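Local coordinates for probable manganase-dependent inorganic pyrophosphatase (Clostridium perfringens, PDB 3L2B), which probably hydrolyses inorganic pyrophosphate, its CBS and DRTGG regulatory region, the part in this structure, binding the activator diadenosine tetraphosphate, at residues 73-78 with 183-188; 121-126 with 143-148. All coordinates share one frame; numbering follows the deposited sequence.

Contact 1: 73-78 with 183-188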
# COMPACT_ATOMS: atom_id res chain seq x y z
N ALA A 73 14.46 5.70 7.74
CA ALA A 73 15.70 5.54 8.51
C ALA A 73 16.03 4.07 8.64
O ALA A 73 17.15 3.62 8.36
CB ALA A 73 15.57 6.18 9.91
N LYS A 74 15.03 3.32 9.08
CA LYS A 74 15.22 1.90 9.35
C LYS A 74 15.61 1.16 8.10
O LYS A 74 16.28 0.12 8.16
CB LYS A 74 13.95 1.27 9.95
CG LYS A 74 13.68 1.66 11.42
CD LYS A 74 12.70 0.68 12.09
CE LYS A 74 12.83 0.64 13.63
NZ LYS A 74 12.83 1.99 14.29
N SER A 75 15.19 1.68 6.95
CA SER A 75 15.40 0.99 5.67
C SER A 75 16.57 1.58 4.90
O SER A 75 16.89 1.14 3.80
CB SER A 75 14.15 1.10 4.79
OG SER A 75 13.93 2.45 4.37
N ALA A 76 17.18 2.62 5.45
CA ALA A 76 18.21 3.36 4.71
C ALA A 76 17.77 3.70 3.28
O ALA A 76 18.57 3.60 2.36
CB ALA A 76 19.52 2.55 4.67
N THR A 77 16.51 4.07 3.10
CA THR A 77 16.05 4.41 1.75
C THR A 77 16.94 5.50 1.17
O THR A 77 17.32 6.47 1.84
CB THR A 77 14.55 4.85 1.70
OG1 THR A 77 13.72 3.75 2.06
CG2 THR A 77 14.15 5.33 0.29
N SER A 78 17.31 5.31 -0.08
CA SER A 78 18.23 6.21 -0.79
C SER A 78 17.48 7.39 -1.33
O SER A 78 16.29 7.34 -1.57
CB SER A 78 18.89 5.49 -1.97
OG SER A 78 17.97 5.45 -3.05
N GLN A 183 6.58 3.71 -1.37
CA GLN A 183 6.91 2.90 -2.54
C GLN A 183 8.38 3.07 -2.92
O GLN A 183 8.88 2.45 -3.82
CB GLN A 183 6.02 3.31 -3.72
CG GLN A 183 4.50 3.24 -3.39
CD GLN A 183 3.66 3.44 -4.62
OE1 GLN A 183 4.20 3.49 -5.72
NE2 GLN A 183 2.35 3.58 -4.45
N SER A 184 9.07 3.93 -2.20
CA SER A 184 10.44 4.23 -2.50
C SER A 184 11.36 3.31 -1.71
O SER A 184 12.56 3.23 -1.99
CB SER A 184 10.72 5.71 -2.20
OG SER A 184 10.84 5.85 -0.83
N LEU A 185 10.80 2.58 -0.74
CA LEU A 185 11.56 1.64 0.09
C LEU A 185 12.37 0.61 -0.73
O LEU A 185 11.86 0.02 -1.69
CB LEU A 185 10.65 0.84 1.03
CG LEU A 185 9.92 1.62 2.14
CD1 LEU A 185 8.99 0.71 2.95
CD2 LEU A 185 10.90 2.28 3.02
N PRO A 186 13.62 0.34 -0.31
CA PRO A 186 14.35 -0.71 -1.04
C PRO A 186 13.83 -2.09 -0.76
O PRO A 186 13.43 -2.39 0.35
CB PRO A 186 15.79 -0.59 -0.49
CG PRO A 186 15.63 -0.03 0.91
CD PRO A 186 14.34 0.82 0.87
N VAL A 187 13.85 -2.95 -1.78
CA VAL A 187 13.24 -4.26 -1.65
C VAL A 187 13.84 -5.03 -0.47
O VAL A 187 13.11 -5.81 0.17
CB VAL A 187 13.28 -5.09 -2.97
CG1 VAL A 187 12.33 -4.47 -4.04
CG2 VAL A 187 14.67 -5.21 -3.48
N ASP A 188 15.11 -4.80 -0.14
CA ASP A 188 15.77 -5.59 0.92
C ASP A 188 15.27 -5.25 2.30
O ASP A 188 15.49 -6.01 3.24
CB ASP A 188 17.31 -5.55 0.86
CG ASP A 188 17.90 -4.23 1.32
OD1 ASP A 188 19.10 -4.20 1.60
OD2 ASP A 188 17.19 -3.21 1.35

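Contact 2: 121-126 with 143-148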
# COMPACT_ATOMS: atom_id res chain seq x y z
N GLY A 121 16.31 16.32 11.55
CA GLY A 121 16.45 15.01 10.91
C GLY A 121 15.20 14.49 10.25
O GLY A 121 15.21 13.49 9.49
N ASP A 122 14.09 15.17 10.52
CA ASP A 122 12.81 14.75 9.94
C ASP A 122 12.78 14.93 8.43
O ASP A 122 13.63 15.62 7.83
CB ASP A 122 11.63 15.47 10.62
CG ASP A 122 11.31 14.88 11.99
OD1 ASP A 122 11.79 13.77 12.34
OD2 ASP A 122 10.58 15.53 12.74
N ILE A 123 11.81 14.27 7.82
CA ILE A 123 11.45 14.49 6.43
C ILE A 123 10.15 15.25 6.38
O ILE A 123 9.08 14.76 6.82
CB ILE A 123 11.31 13.15 5.69
CG1 ILE A 123 12.63 12.36 5.79
CG2 ILE A 123 10.98 13.36 4.24
CD1 ILE A 123 12.77 11.56 7.02
N ALA A 124 10.23 16.45 5.83
CA ALA A 124 9.09 17.37 5.79
C ALA A 124 8.51 17.55 4.42
O ALA A 124 9.20 17.89 3.48
CB ALA A 124 9.48 18.73 6.36
N ILE A 125 7.22 17.31 4.31
CA ILE A 125 6.49 17.57 3.08
C ILE A 125 5.84 18.92 3.22
O ILE A 125 5.06 19.14 4.13
CB ILE A 125 5.44 16.50 2.82
CG1 ILE A 125 6.13 15.15 2.59
CG2 ILE A 125 4.60 16.92 1.66
CD1 ILE A 125 5.18 13.99 2.72
N ALA A 126 6.18 19.82 2.31
CA ALA A 126 5.83 21.24 2.40
C ALA A 126 5.35 21.78 1.08
O ALA A 126 5.70 21.28 0.02
CB ALA A 126 7.04 22.06 2.85
N LEU A 143 15.54 16.26 5.16
CA LEU A 143 15.00 16.30 3.79
C LEU A 143 13.77 17.15 3.70
O LEU A 143 12.76 16.90 4.38
CB LEU A 143 14.71 14.91 3.25
CG LEU A 143 14.12 14.79 1.84
CD1 LEU A 143 15.04 15.48 0.82
CD2 LEU A 143 13.88 13.33 1.47
N LEU A 144 13.86 18.15 2.82
CA LEU A 144 12.74 19.00 2.45
C LEU A 144 12.17 18.57 1.10
O LEU A 144 12.86 18.60 0.10
CB LEU A 144 13.17 20.45 2.42
CG LEU A 144 12.10 21.51 2.12
CD1 LEU A 144 10.93 21.37 3.05
CD2 LEU A 144 12.71 22.90 2.21
N ILE A 145 10.92 18.12 1.12
CA ILE A 145 10.18 17.79 -0.09
C ILE A 145 9.14 18.87 -0.36
O ILE A 145 8.16 19.01 0.36
CB ILE A 145 9.50 16.41 0.01
CG1 ILE A 145 10.46 15.37 0.58
CG2 ILE A 145 9.05 15.92 -1.33
CD1 ILE A 145 9.92 13.94 0.56
N VAL A 146 9.36 19.64 -1.43
CA VAL A 146 8.42 20.68 -1.84
C VAL A 146 7.45 20.10 -2.85
O VAL A 146 7.86 19.46 -3.83
CB VAL A 146 9.12 21.93 -2.41
CG1 VAL A 146 8.08 23.00 -2.81
CG2 VAL A 146 10.14 22.49 -1.39
N THR A 147 6.16 20.29 -2.57
CA THR A 147 5.06 19.74 -3.38
C THR A 147 4.68 20.70 -4.50
O THR A 147 5.17 21.82 -4.57
CB THR A 147 3.75 19.47 -2.55
OG1 THR A 147 3.24 20.69 -2.01
CG2 THR A 147 3.98 18.53 -1.40
N GLY A 148 3.78 20.24 -5.35
CA GLY A 148 3.13 21.08 -6.35
C GLY A 148 3.95 21.40 -7.58
O GLY A 148 3.47 22.11 -8.47

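Contact 1: 73-78 with 183-188
T77 lies against L185 and P186, and S75 joins it from the same segment. The setting is a Schellman motif. Helix 71-74 ends, A76 takes a positive phi, and A76 N bonds back to A73 O at 3.1 Å. S78, at the N-cap of helix 79-85, bonds N81 N with its OG. No hydrogen bond crosses between 73-78 and 183-188, and the two segments meet by van der Waals approaches alone. The two branches of T77 divide the work. With chi1 at -66°, OG1 lies beside the backbone N and CG2 is anti to it. OG1 comes within 3.2 Å of P186 CD, while CG2 turns to S184, 3.5 Å from its OG. T77 and L185 cross at about a right angle. The CD2 methyl of L185 does the touching, 3.3 Å from T77 OG1. The P186 ring meets the S75 carbonyl, with P186 CG 3.4 Å from S75 O.

The buried hydroxyls are satisfied within their own surroundings. S75 OG accepts from T77 OG1 and is also bonded to I71 O in helix 71-74. S184 OG is bonded to I181 O, and the carbonyl S184 O to N81 ND2. I82 of helix 79-85 touches both T77 and S184. The contact thus joins the turn between helices 71-74 and 79-85 to the segment that leads into helix 187-190. The T77 OG1 to S75 OG bond is 2.7 Å long, and L185 CD2 sits beside this pair, 3.3 Å from S75 OG.

Contact 2: 121-126 with 143-148
I125 and T147 meet through their methyls, CG2 to CG2 at 3.5 Å, at the tight end of a parallel strand pair in the DRTGG domain. Strands 123-126 and 143-146 belong to one beta-alpha-beta unit, and their axes are 19° from parallel. Here A126 O takes two bonds. T147 N bonds to A126 O at 2.8 Å. T147 OG1 reaches the same oxygen at 3.2 Å, from above the carbonyl plane. A chi1 of 62° sets that hydroxyl between its own backbone N and carbonyl carbon, within reach of A126.

The other end is looser. L143 N reaches D122 O only weakly, at 3.3 Å. Between the ends, the ladder is regular, with I145 N to A124 O at 2.9 Å. On one face I123 CG2 lies 3.9 Å from I145 CD1 and also touches L143 CD2. On the other, L144 CD1 is 4.0 Å from A126 CB. G148, beyond the ladder, is partly exposed.

L136 of helix 130-138 packs on A124, A126 and L144. On the face of I123 and I125, helix 174-180 touches I125 and T147. Strands 104-106 and 166-169 flank the pair within the sheet.

From the N terminus, the last turn of helix 71-74 opens segment 73-78, the first half of contact 1. The chain then runs through helix 79-85 and strands 89-92 and 104-106 to 121-126. Helix 130-138 carries it to 143-148, where contact 2 closes a short loop of 16 residues. Strand 166-169 and helix 174-180 follow before 183-188 closes contact 1 across 104 residues. The smaller loop therefore lies wholly within the larger, without crossing. Contact 1 brings the turn before helix 79-85 to the segment after helix 174-180, bracketing the chain that forms the five-stranded mixed sheet; contact 2 joins strands in its middle. Their centres are about 17 Å apart. I181 connects them, touching I145 and bonding S184.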